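Local coordinates for protein TarM (PDB 4X7R) that belongs to the GT-B clan of glycosyltransferases, carries a group 1 family domain and holds uridine-5'-diphosphate in a pocket, at residues 321-326 and 331-336; 342-345 and 351-354; 416-421 and 454-459. The protein carries 1 engineered substitution. All coordinates share one frame; numbering follows the deposited sequence.

Contact 1 of 3, residues 321-326 and 331-336. With UDP (uridine-5'-diphosphate), chain E; SGN (2-deoxy-6-O-sulfo-2-(sulfoamino)-alpha-D-glucopyranose), chain C; 3YW ((2S)-2,3-dihydroxypropyl 2-acetamido-2-deoxy-alpha-D-glucopyranoside), chain F.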
loop_
_atom_site.group_PDB
_atom_site.type_symbol
_atom_site.label_atom_id
_atom_site.label_comp_id
_atom_site.label_asym_id
_atom_site.label_seq_id
_atom_site.Cartn_x
_atom_site.Cartn_y
_atom_site.Cartn_z
ATOM N N VAL A 321 -18.970 14.449 10.960
ATOM C CA VAL A 321 -17.799 13.807 11.559
ATOM C C VAL A 321 -17.187 12.945 10.467
ATOM O O VAL A 321 -17.876 12.107 9.881
ATOM C CB VAL A 321 -18.126 13.008 12.850
ATOM C CG1 VAL A 321 -16.898 12.265 13.360
ATOM C CG2 VAL A 321 -18.678 13.919 13.934
ATOM N N GLY A 322 -15.922 13.190 10.167
ATOM C CA GLY A 322 -15.225 12.458 9.119
ATOM C C GLY A 322 -14.265 11.394 9.600
ATOM O O GLY A 322 -13.779 11.450 10.733
ATOM N N HIS A 323 -13.989 10.415 8.722
ATOM C CA HIS A 323 -13.051 9.324 8.957
ATOM C C HIS A 323 -12.560 8.837 7.598
ATOM O O HIS A 323 -13.351 8.308 6.820
ATOM C CB HIS A 323 -13.697 8.189 9.771
ATOM C CG HIS A 323 -12.741 7.114 10.179
ATOM N ND1 HIS A 323 -12.247 7.041 11.460
ATOM C CD2 HIS A 323 -12.241 6.084 9.462
ATOM C CE1 HIS A 323 -11.436 5.995 11.474
ATOM N NE2 HIS A 323 -11.397 5.394 10.290
ATOM N N ILE A 324 -11.265 9.068 7.295
ATOM C CA ILE A 324 -10.624 8.685 6.032
ATOM C C ILE A 324 -9.482 7.720 6.333
ATOM O O ILE A 324 -8.463 8.146 6.881
ATOM C CB ILE A 324 -10.118 9.924 5.216
ATOM C CG1 ILE A 324 -11.220 10.994 4.997
ATOM C CG2 ILE A 324 -9.518 9.486 3.878
ATOM C CD1 ILE A 324 -10.662 12.396 4.562
ATOM N N SER A 325 -9.639 6.426 5.978
ATOM C CA SER A 325 -8.602 5.412 6.204
ATOM C C SER A 325 -8.779 4.170 5.327
ATOM O O SER A 325 -9.788 4.032 4.625
ATOM C CB SER A 325 -8.607 4.975 7.671
ATOM O OG SER A 325 -9.684 4.096 7.957
ATOM N N ARG A 326 -7.797 3.235 5.417
ATOM C CA ARG A 326 -7.884 1.895 4.849
ATOM C C ARG A 326 -8.888 1.236 5.819
ATOM O O ARG A 326 -8.779 1.457 7.039
ATOM C CB ARG A 326 -6.548 1.149 4.987
ATOM C CG ARG A 326 -5.445 1.612 4.071
ATOM C CD ARG A 326 -4.194 0.756 4.260
ATOM N NE ARG A 326 -3.618 0.917 5.600
ATOM C CZ ARG A 326 -3.346 -0.081 6.434
ATOM N NH1 ARG A 326 -3.569 -1.336 6.073
ATOM N NH2 ARG A 326 -2.838 0.169 7.633
ATOM N N LYS A 331 -7.930 -0.176 12.653
ATOM C CA LYS A 331 -8.615 1.118 12.655
ATOM C C LYS A 331 -9.842 1.099 13.551
ATOM O O LYS A 331 -10.339 2.165 13.931
ATOM C CB LYS A 331 -8.958 1.565 11.221
ATOM C CG LYS A 331 -7.751 1.652 10.278
ATOM C CD LYS A 331 -6.786 2.793 10.605
ATOM C CE LYS A 331 -5.538 2.641 9.778
ATOM N NZ LYS A 331 -4.529 3.684 10.100
ATOM N N ARG A 332 -10.306 -0.116 13.936
ATOM C CA ARG A 332 -11.454 -0.340 14.826
ATOM C C ARG A 332 -12.660 0.524 14.478
ATOM O O ARG A 332 -13.187 1.238 15.333
ATOM C CB ARG A 332 -11.066 -0.215 16.321
ATOM C CG ARG A 332 -10.141 -1.320 16.832
ATOM C CD ARG A 332 -10.680 -2.751 16.700
ATOM N NE ARG A 332 -11.964 -2.957 17.379
ATOM C CZ ARG A 332 -12.091 -3.289 18.656
ATOM N NH1 ARG A 332 -11.019 -3.434 19.421
ATOM N NH2 ARG A 332 -13.295 -3.467 19.183
ATOM N N ILE A 333 -13.076 0.472 13.196
ATOM C CA ILE A 333 -14.236 1.209 12.681
ATOM C C ILE A 333 -15.515 0.676 13.358
ATOM O O ILE A 333 -16.488 1.418 13.488
ATOM C CB ILE A 333 -14.256 1.249 11.121
ATOM C CG1 ILE A 333 -12.933 1.867 10.596
ATOM C CG2 ILE A 333 -15.456 2.054 10.588
ATOM C CD1 ILE A 333 -12.480 1.438 9.253
ATOM N N ASP A 334 -15.457 -0.569 13.900
ATOM C CA ASP A 334 -16.546 -1.182 14.679
ATOM C C ASP A 334 -16.772 -0.356 15.935
ATOM O O ASP A 334 -17.920 -0.128 16.292
ATOM C CB ASP A 334 -16.250 -2.659 15.018
ATOM C CG ASP A 334 -14.986 -2.910 15.828
ATOM O OD1 ASP A 334 -13.881 -2.628 15.310
ATOM O OD2 ASP A 334 -15.099 -3.454 16.948
ATOM N N LEU A 335 -15.674 0.169 16.552
ATOM C CA LEU A 335 -15.746 1.043 17.729
ATOM C C LEU A 335 -16.283 2.417 17.342
ATOM O O LEU A 335 -17.009 3.025 18.121
ATOM C CB LEU A 335 -14.404 1.154 18.477
ATOM C CG LEU A 335 -14.001 -0.047 19.355
ATOM C CD1 LEU A 335 -12.631 0.171 19.985
ATOM C CD2 LEU A 335 -15.009 -0.296 20.468
ATOM N N LEU A 336 -15.980 2.866 16.113
ATOM C CA LEU A 336 -16.487 4.119 15.554
ATOM C C LEU A 336 -18.013 4.014 15.342
ATOM O O LEU A 336 -18.723 4.969 15.666
ATOM C CB LEU A 336 -15.748 4.493 14.249
ATOM C CG LEU A 336 -16.287 5.690 13.449
ATOM C CD1 LEU A 336 -16.341 6.959 14.293
ATOM C CD2 LEU A 336 -15.495 5.906 12.187
HETATM N N1 UDP E . -6.360 7.721 2.047
HETATM C C2 UDP E . -6.906 8.338 0.937
HETATM N N3 UDP E . -8.211 7.999 0.665
HETATM C C4 UDP E . -9.002 7.109 1.358
HETATM C C5 UDP E . -8.353 6.466 2.472
HETATM C C6 UDP E . -7.081 6.785 2.778
HETATM O O2 UDP E . -6.286 9.128 0.239
HETATM O O4 UDP E . -10.186 6.943 1.009
HETATM C "C1'" UDP E . -5.026 8.204 2.487
HETATM C "C2'" UDP E . -5.080 9.328 3.519
HETATM O "O2'" UDP E . -5.208 10.591 2.888
HETATM C "C3'" UDP E . -3.722 9.171 4.206
HETATM C "C4'" UDP E . -3.482 7.666 4.152
HETATM O "O4'" UDP E . -4.331 7.143 3.103
HETATM O "O3'" UDP E . -2.640 9.918 3.649
HETATM C "C5'" UDP E . -3.746 6.937 5.445
HETATM O "O5'" UDP E . -2.647 7.252 6.328
HETATM P PA UDP E . -2.530 6.808 7.866
HETATM O O1A UDP E . -1.142 7.041 8.325
HETATM O O2A UDP E . -3.531 7.633 8.691
HETATM O O3A UDP E . -2.892 5.291 7.966
HETATM P PB UDP E . -2.370 3.989 7.188
HETATM O O1B UDP E . -0.897 4.124 6.900
HETATM O O2B UDP E . -3.134 3.813 5.870
HETATM O O3B UDP E . -2.571 2.777 8.076
HETATM C C1 SGN C . -0.018 -4.186 3.898
HETATM C C2 SGN C . -1.486 -4.022 4.385
HETATM C C3 SGN C . -2.402 -3.418 3.277
HETATM C C4 SGN C . -1.766 -2.182 2.608
HETATM C C5 SGN C . -0.291 -2.445 2.217
HETATM C C6 SGN C . 0.365 -1.200 1.627
HETATM N N2 SGN C . -2.010 -5.313 4.857
HETATM O O3 SGN C . -3.673 -3.025 3.835
HETATM O O4 SGN C . -2.518 -1.797 1.439
HETATM O O5 SGN C . 0.490 -2.921 3.371
HETATM O O6 SGN C . 0.290 -0.157 2.596
HETATM S S1 SGN C . -2.066 -5.380 6.587
HETATM O O1S SGN C . -3.076 -4.352 7.105
HETATM O O2S SGN C . -0.678 -5.088 7.188
HETATM O O3S SGN C . -2.502 -6.803 6.965
HETATM S S2 SGN C . -0.408 1.157 2.273
HETATM O O4S SGN C . -0.529 1.926 3.597
HETATM O O5S SGN C . -1.798 0.954 1.675
HETATM O O6S SGN C . 0.489 1.887 1.274
HETATM O O3A 3YW F . 1.770 -2.193 7.079
HETATM C C4A 3YW F . 1.508 1.503 6.521
HETATM C C5A 3YW F . 1.112 0.114 6.957
HETATM O O5 3YW F . 2.543 4.146 7.707
HETATM C C6A 3YW F . 2.217 -0.890 6.735
HETATM C C5 3YW F . 2.045 5.487 7.800
HETATM C C6 3YW F . 3.039 6.365 7.077
HETATM C C4 3YW F . 1.846 5.830 9.275
HETATM O O6 3YW F . 4.339 6.274 7.642
HETATM C C3 3YW F . 0.731 4.946 9.824
HETATM O O4 3YW F . 1.464 7.195 9.414
HETATM O O3 3YW F . 0.501 5.190 11.212
HETATM O O7 3YW F . 0.460 1.654 11.615
HETATM C C7 3YW F . -0.415 1.884 10.787
HETATM C C8 3YW F . -1.785 1.283 10.890
HETATM N N2 3YW F . -0.209 2.690 9.744
HETATM C C2 3YW F . 1.008 3.465 9.566
HETATM C C1 3YW F . 1.677 3.138 8.218
HETATM O O1 3YW F . 0.857 2.545 7.252
HETATM O O2 3YW F . -0.053 -0.282 6.233
HETATM O O HOH W 1 -5.385 4.443 6.862
#
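His323, Ser325 and Arg326 meet Lys331, Ile333 and Leu336 where strand 320-324 gives way to helix 333-346. This is the opening half of a beta-alpha-beta unit, and its loop lines the UDP pocket. The CD2 methyl of Leu336 lies over one face of the His323 imidazole, 3.9 Å from the ring centroid, in a CH-pi contact. His323 CG stands anti to the backbone N (chi1 -173°), which sets one ring face under Leu336 CD2. His323 NE2 gives a hydrogen bond of 3.2 Å to Ser325 OG, which in turn donates to Arg326 O from above the carbonyl plane. The side chain of Lys331 bends at chi2 (-69°) and passes this same carbonyl, with CG 3.4 Å from Arg326 O. It ends at the diphosphate: Lys331 NZ donates to UDP O3B at 3.0 Å and also to O3A, and forms a salt bridge with Glu403. The Arg326 guanidinium comes in beside it. Arg326 NH2 bonds UDP O3B at 2.7 Å, and its NE bonds UDP O2B. Arg326 NH1 bonds SGN O3 at 2.8 Å. Oxygen O2 of 3YW lies over one guanidinium face. Two cations thus share UDP O3B, which probably offsets part of the negative charge of the terminal phosphate, though Lys331 also pairs with Glu403.

Contact 2 of 3, residues 342-345 and 351-354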
loop_
_atom_site.group_PDB
_atom_site.type_symbol
_atom_site.label_atom_id
_atom_site.label_comp_id
_atom_site.label_asym_id
_atom_site.label_seq_id
_atom_site.Cartn_x
_atom_site.Cartn_y
_atom_site.Cartn_z
ATOM N N LEU A 342 -24.014 6.076 19.993
ATOM C CA LEU A 342 -24.120 6.890 21.211
ATOM C C LEU A 342 -24.342 8.370 20.898
ATOM O O LEU A 342 -25.185 9.003 21.528
ATOM C CB LEU A 342 -22.876 6.720 22.102
ATOM C CG LEU A 342 -22.624 5.337 22.708
ATOM C CD1 LEU A 342 -21.216 5.240 23.256
ATOM C CD2 LEU A 342 -23.632 5.019 23.814
ATOM N N VAL A 343 -23.593 8.911 19.921
ATOM C CA VAL A 343 -23.675 10.311 19.487
ATOM C C VAL A 343 -25.061 10.580 18.870
ATOM O O VAL A 343 -25.720 11.547 19.263
ATOM C CB VAL A 343 -22.503 10.701 18.531
ATOM C CG1 VAL A 343 -22.571 12.165 18.131
ATOM C CG2 VAL A 343 -21.147 10.409 19.163
ATOM N N VAL A 344 -25.509 9.696 17.943
ATOM C CA VAL A 344 -26.804 9.776 17.251
ATOM C C VAL A 344 -27.995 9.657 18.224
ATOM O O VAL A 344 -28.980 10.363 18.036
ATOM C CB VAL A 344 -26.883 8.837 16.008
ATOM C CG1 VAL A 344 -28.282 8.795 15.397
ATOM C CG2 VAL A 344 -25.861 9.247 14.950
ATOM N N LYS A 345 -27.878 8.823 19.288
ATOM C CA LYS A 345 -28.940 8.683 20.300
ATOM C C LYS A 345 -29.135 9.938 21.177
ATOM O O LYS A 345 -30.203 10.088 21.770
ATOM C CB LYS A 345 -28.810 7.393 21.134
ATOM C CG LYS A 345 -29.240 6.130 20.376
ATOM C CD LYS A 345 -29.584 4.961 21.300
ATOM C CE LYS A 345 -31.073 4.870 21.592
ATOM N NZ LYS A 345 -31.380 3.863 22.644
ATOM N N LYS A 351 -23.902 13.650 11.284
ATOM C CA LYS A 351 -23.581 12.724 10.205
ATOM C C LYS A 351 -22.147 12.200 10.345
ATOM O O LYS A 351 -21.254 12.943 10.759
ATOM C CB LYS A 351 -23.738 13.416 8.837
ATOM C CG LYS A 351 -25.181 13.682 8.394
ATOM C CD LYS A 351 -25.247 14.320 6.986
ATOM C CE LYS A 351 -24.987 13.360 5.834
ATOM N NZ LYS A 351 -24.683 14.071 4.564
ATOM N N PHE A 352 -21.925 10.930 9.967
ATOM C CA PHE A 352 -20.616 10.293 9.987
ATOM C C PHE A 352 -20.294 9.835 8.573
ATOM O O PHE A 352 -21.012 9.002 8.007
ATOM C CB PHE A 352 -20.557 9.134 11.004
ATOM C CG PHE A 352 -20.557 9.550 12.461
ATOM C CD1 PHE A 352 -21.730 9.958 13.089
ATOM C CD2 PHE A 352 -19.392 9.500 13.216
ATOM C CE1 PHE A 352 -21.726 10.351 14.433
ATOM C CE2 PHE A 352 -19.393 9.883 14.564
ATOM C CZ PHE A 352 -20.559 10.308 15.162
ATOM N N HIS A 353 -19.246 10.441 7.977
ATOM C CA HIS A 353 -18.766 10.146 6.626
ATOM C C HIS A 353 -17.511 9.305 6.727
ATOM O O HIS A 353 -16.470 9.798 7.179
ATOM C CB HIS A 353 -18.463 11.440 5.852
ATOM C CG HIS A 353 -19.664 12.230 5.429
ATOM N ND1 HIS A 353 -19.569 13.196 4.446
ATOM C CD2 HIS A 353 -20.942 12.185 5.874
ATOM C CE1 HIS A 353 -20.781 13.706 4.329
ATOM N NE2 HIS A 353 -21.639 13.128 5.168
ATOM N N ILE A 354 -17.603 8.032 6.314
ATOM C CA ILE A 354 -16.490 7.101 6.388
ATOM C C ILE A 354 -15.983 6.773 4.988
ATOM O O ILE A 354 -16.690 6.132 4.209
ATOM C CB ILE A 354 -16.836 5.838 7.243
ATOM C CG1 ILE A 354 -17.462 6.229 8.613
ATOM C CG2 ILE A 354 -15.605 4.936 7.425
ATOM C CD1 ILE A 354 -18.000 5.088 9.447
#
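Lys351 O probably accepts a hydrogen bond from Val321 N of strand 320-324, outside the two segments. This backbone bond holds strand 351-355 beside its parallel neighbour. The contact itself is apolar. The Phe352 ring points its CZ corner at Val343, whose CB lies near the ring plane, 3.9 Å from CZ. Both methyls of Val343, CG1 and CG2, are 4.0 Å from Phe352 CZ. The side chains cross obliquely; the ring edge is nearest CB, with the two methyls about equally far from CZ. Val344 takes a smaller share, with CG2 4.3 Å from Phe352 CE1. The CB of Phe352 points toward the helix, and chi1 -72° sets CG anti to the carbonyl carbon, with CZ reaching Val343. Within the sheet Phe352 is flanked by Val321 on one side and Val377 on the other. Val343 also packs on Ala450 of helix 446-457. The neighbouring strand residues, Lys351 and His353, work on the other face of the sheet. There Lys351 bends at chi3 (76°), brings CE to the edge of the imidazole and gives a weak bond of 3.2 Å from NZ to His353 NE2. Strand 351-355 and helix 333-346 belong to one beta-alpha-beta unit, and this contact closes its second half. No hydrogen bond spans the two segments, so helix and strand are held together here by dispersion and by the exclusion of water around the buried ring.

Contact 3 of 3, residues 416-421 and 454-459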
loop_
_atom_site.group_PDB
_atom_site.type_symbol
_atom_site.label_atom_id
_atom_site.label_comp_id
_atom_site.label_asym_id
_atom_site.label_seq_id
_atom_site.Cartn_x
_atom_site.Cartn_y
_atom_site.Cartn_z
ATOM N N LYS A 416 -7.463 22.324 9.393
ATOM C CA LYS A 416 -8.138 22.945 10.555
ATOM C C LYS A 416 -9.361 22.140 11.052
ATOM O O LYS A 416 -10.337 22.719 11.541
ATOM C CB LYS A 416 -8.509 24.418 10.281
ATOM C CG LYS A 416 -7.341 25.354 10.024
ATOM C CD LYS A 416 -7.861 26.764 9.793
ATOM C CE LYS A 416 -6.754 27.767 9.603
ATOM N NZ LYS A 416 -7.272 29.102 9.181
ATOM N N ARG A 417 -9.302 20.801 10.908
ATOM C CA ARG A 417 -10.352 19.873 11.340
ATOM C C ARG A 417 -9.828 19.173 12.596
ATOM O O ARG A 417 -8.873 18.402 12.513
ATOM C CB ARG A 417 -10.736 18.857 10.217
ATOM C CG ARG A 417 -11.174 19.494 8.875
ATOM C CD ARG A 417 -12.058 20.714 9.068
ATOM N NE ARG A 417 -12.641 21.254 7.840
ATOM C CZ ARG A 417 -12.625 22.544 7.503
ATOM N NH1 ARG A 417 -11.980 23.426 8.254
ATOM N NH2 ARG A 417 -13.235 22.955 6.402
ATOM N N PRO A 418 -10.336 19.526 13.788
ATOM C CA PRO A 418 -9.786 18.911 15.014
ATOM C C PRO A 418 -10.059 17.420 15.108
ATOM O O PRO A 418 -11.045 16.926 14.558
ATOM C CB PRO A 418 -10.437 19.709 16.152
ATOM C CG PRO A 418 -11.691 20.280 15.563
ATOM C CD PRO A 418 -11.442 20.468 14.089
ATOM N N VAL A 419 -9.147 16.706 15.770
ATOM C CA VAL A 419 -9.228 15.257 15.947
ATOM C C VAL A 419 -9.648 14.885 17.371
ATOM O O VAL A 419 -9.176 15.484 18.342
ATOM C CB VAL A 419 -7.888 14.572 15.560
ATOM C CG1 VAL A 419 -7.977 13.057 15.696
ATOM C CG2 VAL A 419 -7.466 14.950 14.148
ATOM N N VAL A 420 -10.549 13.893 17.467
ATOM C CA VAL A 420 -10.981 13.204 18.683
ATOM C C VAL A 420 -10.427 11.755 18.470
ATOM O O VAL A 420 -10.874 11.027 17.583
ATOM C CB VAL A 420 -12.507 13.288 18.939
ATOM C CG1 VAL A 420 -12.867 12.638 20.273
ATOM C CG2 VAL A 420 -12.980 14.747 18.934
ATOM N N ALA A 421 -9.353 11.418 19.187
ATOM C CA ALA A 421 -8.640 10.172 19.014
ATOM C C ALA A 421 -8.373 9.415 20.297
ATOM O O ALA A 421 -8.138 10.027 21.337
ATOM C CB ALA A 421 -7.315 10.449 18.321
ATOM N N LEU A 454 -19.813 15.203 20.743
ATOM C CA LEU A 454 -21.031 15.973 20.991
ATOM C C LEU A 454 -20.739 17.416 21.391
ATOM O O LEU A 454 -21.337 18.319 20.814
ATOM C CB LEU A 454 -21.941 15.276 22.008
ATOM C CG LEU A 454 -22.725 14.081 21.481
ATOM C CD1 LEU A 454 -23.111 13.150 22.605
ATOM C CD2 LEU A 454 -23.943 14.521 20.694
ATOM N N GLN A 455 -19.792 17.640 22.328
ATOM C CA GLN A 455 -19.355 18.980 22.747
ATOM C C GLN A 455 -18.846 19.742 21.510
ATOM O O GLN A 455 -19.301 20.847 21.237
ATOM C CB GLN A 455 -18.205 18.900 23.779
ATOM C CG GLN A 455 -18.585 18.422 25.176
ATOM C CD GLN A 455 -17.372 18.231 26.070
ATOM O OE1 GLN A 455 -16.427 19.035 26.082
ATOM N NE2 GLN A 455 -17.384 17.168 26.865
ATOM N N LEU A 456 -17.954 19.109 20.737
ATOM C CA LEU A 456 -17.333 19.683 19.549
ATOM C C LEU A 456 -18.296 19.979 18.379
ATOM O O LEU A 456 -18.253 21.101 17.864
ATOM C CB LEU A 456 -16.103 18.853 19.138
ATOM C CG LEU A 456 -14.778 19.578 18.821
ATOM C CD1 LEU A 456 -14.493 20.720 19.762
ATOM C CD2 LEU A 456 -13.604 18.607 18.857
ATOM N N VAL A 457 -19.186 19.019 17.990
ATOM C CA VAL A 457 -20.165 19.225 16.896
ATOM C C VAL A 457 -21.181 20.325 17.198
ATOM O O VAL A 457 -21.718 20.917 16.260
ATOM C CB VAL A 457 -20.911 17.960 16.373
ATOM C CG1 VAL A 457 -20.013 17.047 15.567
ATOM C CG2 VAL A 457 -21.649 17.209 17.479
ATOM N N ASN A 458 -21.484 20.550 18.492
ATOM C CA ASN A 458 -22.473 21.526 18.964
ATOM C C ASN A 458 -21.881 22.853 19.461
ATOM O O ASN A 458 -22.588 23.642 20.086
ATOM C CB ASN A 458 -23.375 20.890 20.022
ATOM C CG ASN A 458 -24.333 19.885 19.445
ATOM O OD1 ASN A 458 -25.330 20.233 18.808
ATOM N ND2 ASN A 458 -24.049 18.614 19.646
ATOM N N ASN A 459 -20.600 23.112 19.159
ATOM C CA ASN A 459 -19.916 24.346 19.546
ATOM C C ASN A 459 -19.041 24.815 18.375
ATOM O O ASN A 459 -17.931 24.306 18.179
ATOM C CB ASN A 459 -19.112 24.134 20.834
ATOM C CG ASN A 459 -18.688 25.394 21.530
ATOM O OD1 ASN A 459 -18.286 26.380 20.908
ATOM N ND2 ASN A 459 -18.701 25.362 22.850
#
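Leu456 presents one methyl, CD2, to two residues of the facing segment. Val420 and Leu456 run past each other in opposite directions, and Val420 CG2 comes alongside Leu456 CD2 at 3.9 Å. Pro418 meets it at an angle instead, through the CG corner of its ring, 4.2 Å from Leu456 CD2. Pro418 and Val420 are two residues apart on the extended chain, so both side chains face the helix while Val419 between them points away. With CG1 of Val420 anti to the backbone N (chi1 -176°), CG2 stands anti to the carbonyl carbon and meets the leucine. The first torsion of Leu456, -132°, lies well off a staggered value, and this may be what brings CD2 within reach of both Pro418 and Val420.

The segments belong to the six-stranded parallel sheet of a GT-B half and to a helix that covers one face of it. Strand 419-422 lies between strands 395-398 and 438-441, and helix 446-457 follows the latter. Phe466 of helix 460-477 touches both Pro418 and Leu456, so a second helix adds to this apolar patch.

The ends of both segments are shaped by turns. Lys416, with positive phi, is the C-prime residue of a Schellman motif that ends helix 407-414 just before the strand. Asn458 is the first residue past helix 446-457; its backbone N and side-chain ND2 reach Leu454 O from opposite faces of its carbonyl plane. Asn458 N is 3.2 Å and Asn458 ND2 3.0 Å from Leu454 O. Asn458 is held further by Lys319 and Asp347. Asn459 then acts as N-cap of the next helix, its OD1 accepting from Leu462 N.

Following the chain from the N terminus, the three contacts come in series; none nests in or crosses another. Contact 1 closes a loop of four residues between strand 320-324 and helix 333-346. Contact 2 then closes the five-residue turn from the end of that helix into strand 351-355, so together they complete one beta-alpha-beta unit. Contact 3 closes a longer excursion of 32 residues that holds a helix, a strand and most of helix 446-457. All three rest on the same parallel sheet. Helix 446-457 also joins contact 3 to the other two: Val457 packs on Val321 of contact 1, and Leu454 on Val343 of contact 2. Of the three, contact 1 is the one that reaches the bound ligands.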